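Local atomic coordinates of YARHG domain-containing protein (PDB entry 4G2A), a protein that is of unknown function but may bind a nutrient, and joins a beta-rich part to a smaller helical YARHG domain. Residues Ser11-Val16 against Cys48-Lys53; Met64-Pro69 against Ile139-Ser144; Tyr246-Ser251 against Leu255-Arg260. All blocks are in the same frame, centred on the assembly; numbering follows the deposited sequence.

Contact 1. Residues Ser11-Val16 against Cys48-Lys53; sequences SLPIPV and CNFTFK
Pro-13 and Phe-50 mark the nearest approach of the two backbones, with CA atoms 8.6 Å apart, a spacing too wide for strand pairing and suited to side chains meeting across the gap. Both residues direct their CB toward the opposite segment. Pro-13 lays its ring edge on Phe-50: CD stands 3.6 Å from the centroid of the Phe-50 ring and only 14° off its normal, a CH-pi contact over the centre of one face. Its neighbour CG shifts toward the far rim, 3.7 Å from Phe-50 CD2. Strand 155-160 pairs with both 10-15 and 136-150, and 136-150 in turn with 43-54, so the side chains meet across the inside of a strongly curled, barrel-like strand array. Leu-12 reaches in obliquely with one methyl, CD2 lying 3.7 Å from Phe-50 CE1. Phe-52, two residues along the same strand, presents its edge instead of a face, and Pro-13 CG lies near its plane, 3.9 Å from Phe-52 CZ. Phe-50 has CG opposite the carbonyl carbon (chi1 -43°), which swings the ring under the proline. The carbonyl O of Pro-13 accepts a hydrogen bond from Trp-167 NE1.

Contact 2. Residues Met64-Pro69 against Ile139-Ser144; sequences MAFPFP and IHHDYS
Tyr-143 offers one ring face to Phe-66, whose CZ stands 3.6 Å above the plane of the Tyr-143 ring, displaced toward its rim. The pair is edge-to-face, with centroids 4.7 Å apart and planes inclined at 55°, well short of perpendicular. Seen from the other ring, Tyr-143 OH lies at the edge of Phe-66, near its plane, 3.5 Å from Phe-66 CE1. His-141 completes an aromatic cluster: its CB sits in plane at the edge of Tyr-143, while its imidazole meets Phe-66 obliquely, the planes at 80°, through CE1 at 3.8 Å from Phe-66 CD1. The cluster lies inside a curled, barrel-like strand array, whose strands 64-68 and 139-144 have axes 10.8 Å apart, too distant for backbone pairing. Phe-66 points its CB across the gap, and CG anti to the backbone N (chi1 167°) lowers the ring beside the imidazole and onto the tyrosine. In Tyr-143, CG lies between the backbone N and the carbonyl carbon, folding the ring back toward His-141. Other rings enclose the group: Phe-95 stacks on Phe-66, and Tyr-46 on Tyr-143. Beside the aromatic cluster an apolar contact also spans the gap. Met-64, present as selenomethionine, extends its chain and meets Ile-139 tip to tip; SE comes within 3.8 Å of Ile-139 CG1, and the terminal CE lies 4.0 Å from that same carbon.

Contact 3. Residues Tyr246-Ser251 against Leu255-Arg260; sequences YPWLNS and LSKLAR
Trp-248 overlaps Leu-258 through one face of its indole. The leucine methyl CD2 lies 3.9 Å from the centroid of the six-membered ring of Trp-248 and 19° off the normal, a CH-pi contact displaced toward the rim. Leu-258 CG is also close, 3.7 Å from Trp-248 CE3, so the branch point of the leucine shares in the overlap with one of its methyls. The far edge of the indole runs on to the helix backbone: Trp-248 CZ3 approaches Leu-258 N at 3.6 Å, and CH2 lies near the carbonyl of Lys-257. Neither CB points straight at the other segment; the torsions carry the groups across, Trp-248 CG lying opposite its carbonyl carbon (chi1 -75°).

Lys-257 takes the edge of the same ring, its CB near the indole plane and 3.6 Å from Trp-248 CZ3. From there the extended chain passes Ser-251, whose OG is 3.4 Å from Lys-257 CD. The ammonium is too far from the six-membered ring for more than a weak cation-pi attraction. Its polar link to the first segment is indirect: a water accepts from Lys-257 NZ at 2.8 Å and also hydrogen-bonds Ser-251 OG at 3.2 Å. Sulfate, probably from the crystallisation liquor, lies about 3 Å from the Lys-257 side chain, consistent with a basic, solvent-exposed patch. The contact joins the end of helix 236-250 to the short helix 254-259 that follows it in the chain, within the YARHG range. On its inner side Trp-248 packs on Leu-314 of helix 309-321 and Leu-269 of helix 263-275, while Leu-258 touches that same Leu-269 and Ala-321.

In the fold
Contacts 1 and 2 are adjacent parts of one beta interior, their centres 9 Å apart; strands 10-15 and 60-68 are neighbours, as are 43-54 and 136-150. Ile-14 N lies 2.8 Å from Ala-65 O, a probable hydrogen bond between the first pair; Phe-50 N and Ile-139 O, also 2.8 Å apart, probably do the same for the second. The interiors meet where Phe-50 CE2 comes within 3.5 Å of His-141 ND1. Contact 3 belongs to the helical YARHG domain on the opposite side of the chain's centre: its centre is 51 Å from that of contact 1 and 46 Å from that of contact 2. The nearest atoms of contacts 2 and 3 are about 25 Å apart, those of contacts 1 and 3 about 29 Å. Sulfate is found beside contact 3.

Contact 1. Residues Ser11-Val16 against Cys48-Lys53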
loop_
_atom_site.group_PDB
_atom_site.type_symbol
_atom_site.label_atom_id
_atom_site.label_comp_id
_atom_site.label_asym_id
_atom_site.label_seq_id
_atom_site.Cartn_x
_atom_site.Cartn_y
_atom_site.Cartn_z
ATOM N N SER A 11 4.606 -0.045 10.764
ATOM C CA SER A 11 4.076 -0.278 12.107
ATOM C C SER A 11 4.479 0.859 13.027
ATOM O O SER A 11 5.558 1.445 12.840
ATOM C CB SER A 11 4.599 -1.599 12.672
ATOM O OG SER A 11 3.945 -2.744 12.146
ATOM N N LEU A 12 3.618 1.173 14.012
ATOM C CA LEU A 12 3.935 2.163 15.052
ATOM C C LEU A 12 5.124 1.651 15.888
ATOM O O LEU A 12 5.243 0.424 16.023
ATOM C CB LEU A 12 2.719 2.384 16.010
ATOM C CG LEU A 12 1.587 3.296 15.581
ATOM C CD1 LEU A 12 0.542 3.352 16.649
ATOM C CD2 LEU A 12 2.073 4.717 15.283
ATOM N N PRO A 13 5.979 2.506 16.499
ATOM C CA PRO A 13 6.972 1.962 17.441
ATOM C C PRO A 13 6.221 1.426 18.654
ATOM O O PRO A 13 5.119 1.904 18.955
ATOM C CB PRO A 13 7.851 3.175 17.809
ATOM C CG PRO A 13 7.363 4.318 17.004
ATOM C CD PRO A 13 5.973 3.981 16.532
ATOM N N ILE A 14 6.754 0.404 19.318
ATOM C CA ILE A 14 6.051 -0.123 20.477
ATOM C C ILE A 14 7.003 -0.225 21.671
ATOM O O ILE A 14 8.204 -0.405 21.473
ATOM C CB ILE A 14 5.355 -1.478 20.162
ATOM C CG1 ILE A 14 6.335 -2.566 19.730
ATOM C CG2 ILE A 14 4.242 -1.313 19.150
ATOM C CD1 ILE A 14 6.226 -3.774 20.542
ATOM N N PRO A 15 6.496 -0.176 22.919
ATOM C CA PRO A 15 7.394 -0.388 24.064
ATOM C C PRO A 15 7.570 -1.881 24.374
ATOM O O PRO A 15 6.650 -2.670 24.166
ATOM C CB PRO A 15 6.684 0.336 25.213
ATOM C CG PRO A 15 5.229 0.407 24.820
ATOM C CD PRO A 15 5.095 0.036 23.359
ATOM N N VAL A 16 8.762 -2.259 24.881
ATOM C CA VAL A 16 9.106 -3.628 25.275
ATOM C C VAL A 16 8.317 -3.975 26.559
ATOM O O VAL A 16 7.792 -5.085 26.669
ATOM C CB VAL A 16 10.645 -3.779 25.452
ATOM C CG1 VAL A 16 11.024 -5.172 25.953
ATOM C CG2 VAL A 16 11.376 -3.473 24.150
ATOM N N CYS A 48 7.998 8.562 8.849
ATOM C CA CYS A 48 7.123 8.627 10.013
ATOM C C CYS A 48 7.745 9.410 11.134
ATOM O O CYS A 48 8.849 9.111 11.546
ATOM C CB CYS A 48 6.745 7.228 10.489
ATOM S SG CYS A 48 6.270 6.081 9.172
ATOM N N ASN A 49 6.992 10.350 11.685
ATOM C CA ASN A 49 7.417 11.106 12.833
ATOM C C ASN A 49 6.470 10.792 13.962
ATOM O O ASN A 49 5.296 10.536 13.713
ATOM C CB ASN A 49 7.519 12.621 12.552
ATOM C CG ASN A 49 8.476 13.264 13.530
ATOM O OD1 ASN A 49 9.693 13.236 13.339
ATOM N ND2 ASN A 49 7.962 13.776 14.646
ATOM N N PHE A 50 6.995 10.750 15.194
ATOM C CA PHE A 50 6.245 10.426 16.402
ATOM C C PHE A 50 6.701 11.313 17.524
ATOM O O PHE A 50 7.901 11.574 17.670
ATOM C CB PHE A 50 6.430 8.948 16.821
ATOM C CG PHE A 50 6.385 7.934 15.710
ATOM C CD1 PHE A 50 5.172 7.402 15.280
ATOM C CD2 PHE A 50 7.550 7.526 15.072
ATOM C CE1 PHE A 50 5.124 6.497 14.203
ATOM C CE2 PHE A 50 7.501 6.623 14.006
ATOM C CZ PHE A 50 6.286 6.105 13.587
ATOM N N THR A 51 5.753 11.756 18.336
ATOM C CA THR A 51 6.040 12.603 19.486
ATOM C C THR A 51 5.581 11.819 20.697
ATOM O O THR A 51 4.436 11.375 20.742
ATOM C CB THR A 51 5.357 13.983 19.325
ATOM O OG1 THR A 51 5.654 14.531 18.043
ATOM C CG2 THR A 51 5.760 14.959 20.373
ATOM N N PHE A 52 6.481 11.601 21.636
ATOM C CA PHE A 52 6.215 10.864 22.873
ATOM C C PHE A 52 6.410 11.763 24.054
ATOM O O PHE A 52 7.341 12.567 24.039
ATOM C CB PHE A 52 7.156 9.658 23.008
ATOM C CG PHE A 52 6.950 8.570 21.985
ATOM C CD1 PHE A 52 6.028 7.555 22.204
ATOM C CD2 PHE A 52 7.707 8.536 20.823
ATOM C CE1 PHE A 52 5.851 6.544 21.267
ATOM C CE2 PHE A 52 7.534 7.523 19.887
ATOM C CZ PHE A 52 6.618 6.523 20.117
ATOM N N LYS A 53 5.575 11.625 25.091
ATOM C CA LYS A 53 5.753 12.421 26.294
ATOM C C LYS A 53 5.902 11.540 27.557
ATOM O O LYS A 53 5.078 10.656 27.816
ATOM C CB LYS A 53 4.623 13.452 26.496
ATOM C CG LYS A 53 5.004 14.489 27.561
ATOM C CD LYS A 53 3.902 15.470 27.910
ATOM C CE LYS A 53 4.161 16.211 29.215
ATOM N NZ LYS A 53 3.692 15.434 30.408
#

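Contact 2. Residues Met64-Pro69 against Ile139-Ser144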
loop_
_atom_site.group_PDB
_atom_site.type_symbol
_atom_site.label_atom_id
_atom_site.label_comp_id
_atom_site.label_asym_id
_atom_site.label_seq_id
_atom_site.Cartn_x
_atom_site.Cartn_y
_atom_site.Cartn_z
HETATM N N MSE A 64 12.567 0.765 22.833
HETATM C CA MSE A 64 11.501 0.846 21.842
HETATM C C MSE A 64 11.780 -0.145 20.759
HETATM O O MSE A 64 12.947 -0.397 20.458
HETATM C CB MSE A 64 11.415 2.241 21.237
HETATM C CG MSE A 64 10.737 3.248 22.102
HETATM SE SE MSE A 64 10.245 4.780 21.012
HETATM C CE MSE A 64 9.822 5.991 22.485
ATOM N N ALA A 65 10.720 -0.678 20.132
ATOM C CA ALA A 65 10.870 -1.647 19.057
ATOM C C ALA A 65 9.992 -1.323 17.873
ATOM O O ALA A 65 8.843 -0.890 18.054
ATOM C CB ALA A 65 10.542 -3.038 19.565
ATOM N N PHE A 66 10.541 -1.543 16.650
ATOM C CA PHE A 66 9.813 -1.435 15.384
ATOM C C PHE A 66 9.564 -2.866 14.891
ATOM O O PHE A 66 10.506 -3.473 14.404
ATOM C CB PHE A 66 10.552 -0.589 14.322
ATOM C CG PHE A 66 9.978 -0.728 12.916
ATOM C CD1 PHE A 66 8.861 0.005 12.524
ATOM C CD2 PHE A 66 10.567 -1.573 11.983
ATOM C CE1 PHE A 66 8.359 -0.093 11.219
ATOM C CE2 PHE A 66 10.052 -1.678 10.682
ATOM C CZ PHE A 66 8.958 -0.928 10.310
ATOM N N PRO A 67 8.330 -3.432 15.035
ATOM C CA PRO A 67 8.082 -4.804 14.560
ATOM C C PRO A 67 7.888 -4.863 13.060
ATOM O O PRO A 67 7.422 -3.901 12.453
ATOM C CB PRO A 67 6.800 -5.215 15.287
ATOM C CG PRO A 67 6.346 -4.027 16.047
ATOM C CD PRO A 67 7.100 -2.837 15.581
ATOM N N PHE A 68 8.213 -5.992 12.449
ATOM C CA PHE A 68 8.070 -6.090 10.994
ATOM C C PHE A 68 7.797 -7.531 10.523
ATOM O O PHE A 68 8.230 -8.492 11.170
ATOM C CB PHE A 68 9.345 -5.538 10.298
ATOM C CG PHE A 68 10.646 -6.106 10.810
ATOM C CD1 PHE A 68 11.100 -7.356 10.383
ATOM C CD2 PHE A 68 11.431 -5.393 11.696
ATOM C CE1 PHE A 68 12.309 -7.877 10.850
ATOM C CE2 PHE A 68 12.645 -5.916 12.161
ATOM C CZ PHE A 68 13.069 -7.157 11.748
ATOM N N PRO A 69 7.119 -7.697 9.362
ATOM C CA PRO A 69 6.975 -9.058 8.796
ATOM C C PRO A 69 8.287 -9.497 8.137
ATOM O O PRO A 69 9.135 -8.671 7.804
ATOM C CB PRO A 69 5.843 -8.893 7.764
ATOM C CG PRO A 69 5.880 -7.448 7.360
ATOM C CD PRO A 69 6.542 -6.668 8.464
ATOM N N ILE A 139 10.719 10.776 17.717
ATOM C CA ILE A 139 11.130 9.537 17.063
ATOM C C ILE A 139 10.804 9.692 15.595
ATOM O O ILE A 139 9.710 10.125 15.260
ATOM C CB ILE A 139 10.524 8.220 17.692
ATOM C CG1 ILE A 139 10.916 8.036 19.206
ATOM C CG2 ILE A 139 10.889 6.956 16.861
ATOM C CD1 ILE A 139 12.436 7.934 19.551
ATOM N N HIS A 140 11.770 9.381 14.726
ATOM C CA HIS A 140 11.596 9.414 13.277
ATOM C C HIS A 140 12.040 8.094 12.649
ATOM O O HIS A 140 13.092 7.565 12.993
ATOM C CB HIS A 140 12.328 10.596 12.618
ATOM C CG HIS A 140 12.025 10.718 11.153
ATOM N ND1 HIS A 140 12.868 10.194 10.199
ATOM C CD2 HIS A 140 10.946 11.247 10.538
ATOM C CE1 HIS A 140 12.294 10.448 9.033
ATOM N NE2 HIS A 140 11.132 11.071 9.187
ATOM N N HIS A 141 11.208 7.577 11.740
ATOM C CA HIS A 141 11.407 6.370 10.958
ATOM C C HIS A 141 11.492 6.716 9.481
ATOM O O HIS A 141 10.791 7.609 8.992
ATOM C CB HIS A 141 10.259 5.376 11.170
ATOM C CG HIS A 141 10.259 4.676 12.485
ATOM N ND1 HIS A 141 9.214 3.844 12.854
ATOM C CD2 HIS A 141 11.159 4.714 13.495
ATOM C CE1 HIS A 141 9.516 3.397 14.060
ATOM N NE2 HIS A 141 10.678 3.896 14.486
ATOM N N ASP A 142 12.356 6.002 8.777
ATOM C CA ASP A 142 12.550 6.119 7.336
ATOM C C ASP A 142 12.906 4.720 6.870
ATOM O O ASP A 142 13.854 4.130 7.381
ATOM C CB ASP A 142 13.626 7.175 6.980
ATOM C CG ASP A 142 13.991 7.329 5.511
ATOM O OD1 ASP A 142 13.397 6.624 4.669
ATOM O OD2 ASP A 142 14.907 8.125 5.207
ATOM N N TYR A 143 12.079 4.158 5.991
ATOM C CA TYR A 143 12.259 2.820 5.447
ATOM C C TYR A 143 11.363 2.651 4.215
ATOM O O TYR A 143 10.531 3.511 3.922
ATOM C CB TYR A 143 11.969 1.730 6.511
ATOM C CG TYR A 143 10.591 1.824 7.130
ATOM C CD1 TYR A 143 10.348 2.659 8.219
ATOM C CD2 TYR A 143 9.545 1.031 6.673
ATOM C CE1 TYR A 143 9.085 2.740 8.799
ATOM C CE2 TYR A 143 8.287 1.086 7.260
ATOM C CZ TYR A 143 8.057 1.954 8.312
ATOM O OH TYR A 143 6.820 2.015 8.887
ATOM N N SER A 144 11.538 1.525 3.517
ATOM C CA SER A 144 10.758 1.149 2.338
ATOM C C SER A 144 10.263 -0.264 2.473
ATOM O O SER A 144 10.799 -1.033 3.257
ATOM C CB SER A 144 11.608 1.269 1.072
ATOM O OG SER A 144 11.945 2.626 0.858
#

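Contact 3. Residues Tyr246-Ser251 against Leu255-Arg260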
loop_
_atom_site.group_PDB
_atom_site.type_symbol
_atom_site.label_atom_id
_atom_site.label_comp_id
_atom_site.label_asym_id
_atom_site.label_seq_id
_atom_site.Cartn_x
_atom_site.Cartn_y
_atom_site.Cartn_z
ATOM N N TYR A 246 -8.349 -10.447 -18.030
ATOM C CA TYR A 246 -8.361 -11.786 -17.420
ATOM C C TYR A 246 -9.803 -12.375 -17.254
ATOM O O TYR A 246 -9.950 -13.564 -17.532
ATOM C CB TYR A 246 -7.581 -11.818 -16.087
ATOM C CG TYR A 246 -6.103 -11.455 -16.170
ATOM C CD1 TYR A 246 -5.496 -11.157 -17.393
ATOM C CD2 TYR A 246 -5.317 -11.387 -15.023
ATOM C CE1 TYR A 246 -4.153 -10.774 -17.465
ATOM C CE2 TYR A 246 -3.967 -11.023 -15.085
ATOM C CZ TYR A 246 -3.387 -10.723 -16.309
ATOM O OH TYR A 246 -2.052 -10.381 -16.370
ATOM N N PRO A 247 -10.886 -11.624 -16.896
ATOM C CA PRO A 247 -12.214 -12.268 -16.820
ATOM C C PRO A 247 -12.619 -12.936 -18.142
ATOM O O PRO A 247 -13.177 -14.033 -18.085
ATOM C CB PRO A 247 -13.146 -11.115 -16.465
ATOM C CG PRO A 247 -12.273 -10.145 -15.768
ATOM C CD PRO A 247 -10.970 -10.210 -16.478
ATOM N N TRP A 248 -12.281 -12.315 -19.320
ATOM C CA TRP A 248 -12.545 -12.870 -20.655
ATOM C C TRP A 248 -11.682 -14.086 -20.935
ATOM O O TRP A 248 -12.154 -15.042 -21.563
ATOM C CB TRP A 248 -12.318 -11.830 -21.769
ATOM C CG TRP A 248 -13.407 -10.818 -21.864
ATOM C CD1 TRP A 248 -13.322 -9.497 -21.550
ATOM C CD2 TRP A 248 -14.764 -11.052 -22.258
ATOM N NE1 TRP A 248 -14.557 -8.897 -21.675
ATOM C CE2 TRP A 248 -15.459 -9.829 -22.119
ATOM C CE3 TRP A 248 -15.470 -12.187 -22.702
ATOM C CZ2 TRP A 248 -16.812 -9.696 -22.454
ATOM C CZ3 TRP A 248 -16.811 -12.054 -23.018
ATOM C CH2 TRP A 248 -17.470 -10.823 -22.886
ATOM N N LEU A 249 -10.417 -14.058 -20.487
ATOM C CA LEU A 249 -9.526 -15.188 -20.731
ATOM C C LEU A 249 -9.878 -16.380 -19.849
ATOM O O LEU A 249 -9.786 -17.503 -20.324
ATOM C CB LEU A 249 -8.049 -14.798 -20.568
ATOM C CG LEU A 249 -7.479 -13.901 -21.673
ATOM C CD1 LEU A 249 -6.209 -13.265 -21.239
ATOM C CD2 LEU A 249 -7.204 -14.682 -22.922
ATOM N N ASN A 250 -10.337 -16.143 -18.611
ATOM C CA ASN A 250 -10.698 -17.193 -17.652
ATOM C C ASN A 250 -12.132 -17.713 -17.843
ATOM O O ASN A 250 -12.475 -18.753 -17.278
ATOM C CB ASN A 250 -10.522 -16.697 -16.214
ATOM C CG ASN A 250 -9.122 -16.260 -15.857
ATOM O OD1 ASN A 250 -8.126 -16.688 -16.445
ATOM N ND2 ASN A 250 -9.017 -15.415 -14.855
ATOM N N SER A 251 -12.952 -16.998 -18.643
ATOM C CA SER A 251 -14.340 -17.336 -18.953
ATOM C C SER A 251 -14.430 -18.726 -19.571
ATOM O O SER A 251 -13.570 -19.103 -20.382
ATOM C CB SER A 251 -14.947 -16.295 -19.887
ATOM O OG SER A 251 -16.349 -16.476 -20.020
ATOM N N LEU A 255 -15.758 -17.632 -26.297
ATOM C CA LEU A 255 -16.116 -17.290 -27.688
ATOM C C LEU A 255 -17.601 -16.967 -27.842
ATOM O O LEU A 255 -17.934 -15.999 -28.527
ATOM C CB LEU A 255 -15.691 -18.386 -28.670
ATOM C CG LEU A 255 -14.170 -18.611 -28.775
ATOM C CD1 LEU A 255 -13.833 -19.612 -29.841
ATOM C CD2 LEU A 255 -13.421 -17.304 -28.995
ATOM N N SER A 256 -18.478 -17.730 -27.154
ATOM C CA SER A 256 -19.931 -17.528 -27.135
ATOM C C SER A 256 -20.286 -16.207 -26.446
ATOM O O SER A 256 -21.120 -15.462 -26.951
ATOM C CB SER A 256 -20.623 -18.687 -26.418
ATOM O OG SER A 256 -20.216 -19.944 -26.934
ATOM N N LYS A 257 -19.632 -15.920 -25.301
ATOM C CA LYS A 257 -19.811 -14.710 -24.498
ATOM C C LYS A 257 -19.307 -13.458 -25.271
ATOM O O LYS A 257 -19.996 -12.432 -25.250
ATOM C CB LYS A 257 -19.095 -14.870 -23.143
ATOM C CG LYS A 257 -19.731 -14.110 -21.994
ATOM C CD LYS A 257 -19.070 -14.465 -20.665
ATOM C CE LYS A 257 -19.441 -13.510 -19.551
ATOM N NZ LYS A 257 -18.910 -13.951 -18.230
ATOM N N LEU A 258 -18.146 -13.547 -25.979
ATOM C CA LEU A 258 -17.614 -12.419 -26.768
ATOM C C LEU A 258 -18.547 -12.072 -27.953
ATOM O O LEU A 258 -18.700 -10.896 -28.287
ATOM C CB LEU A 258 -16.196 -12.704 -27.307
ATOM C CG LEU A 258 -14.997 -12.602 -26.378
ATOM C CD1 LEU A 258 -13.789 -13.319 -26.981
ATOM C CD2 LEU A 258 -14.613 -11.174 -26.115
ATOM N N ALA A 259 -19.158 -13.098 -28.587
ATOM C CA ALA A 259 -20.099 -12.934 -29.703
ATOM C C ALA A 259 -21.390 -12.209 -29.257
ATOM O O ALA A 259 -22.019 -11.537 -30.075
ATOM C CB ALA A 259 -20.440 -14.290 -30.303
ATOM N N ARG A 260 -21.756 -12.328 -27.961
ATOM C CA ARG A 260 -22.925 -11.698 -27.328
ATOM C C ARG A 260 -22.744 -10.186 -27.106
ATOM O O ARG A 260 -23.706 -9.520 -26.712
ATOM C CB ARG A 260 -23.212 -12.354 -25.962
ATOM C CG ARG A 260 -24.021 -13.639 -26.024
ATOM C CD ARG A 260 -24.182 -14.230 -24.637
ATOM N NE ARG A 260 -23.755 -15.630 -24.601
ATOM C CZ ARG A 260 -23.490 -16.310 -23.492
ATOM N NH1 ARG A 260 -23.606 -15.730 -22.304
ATOM N NH2 ARG A 260 -23.106 -17.579 -23.561
HETATM O O HOH W 1 -18.406 -16.626 -17.526
#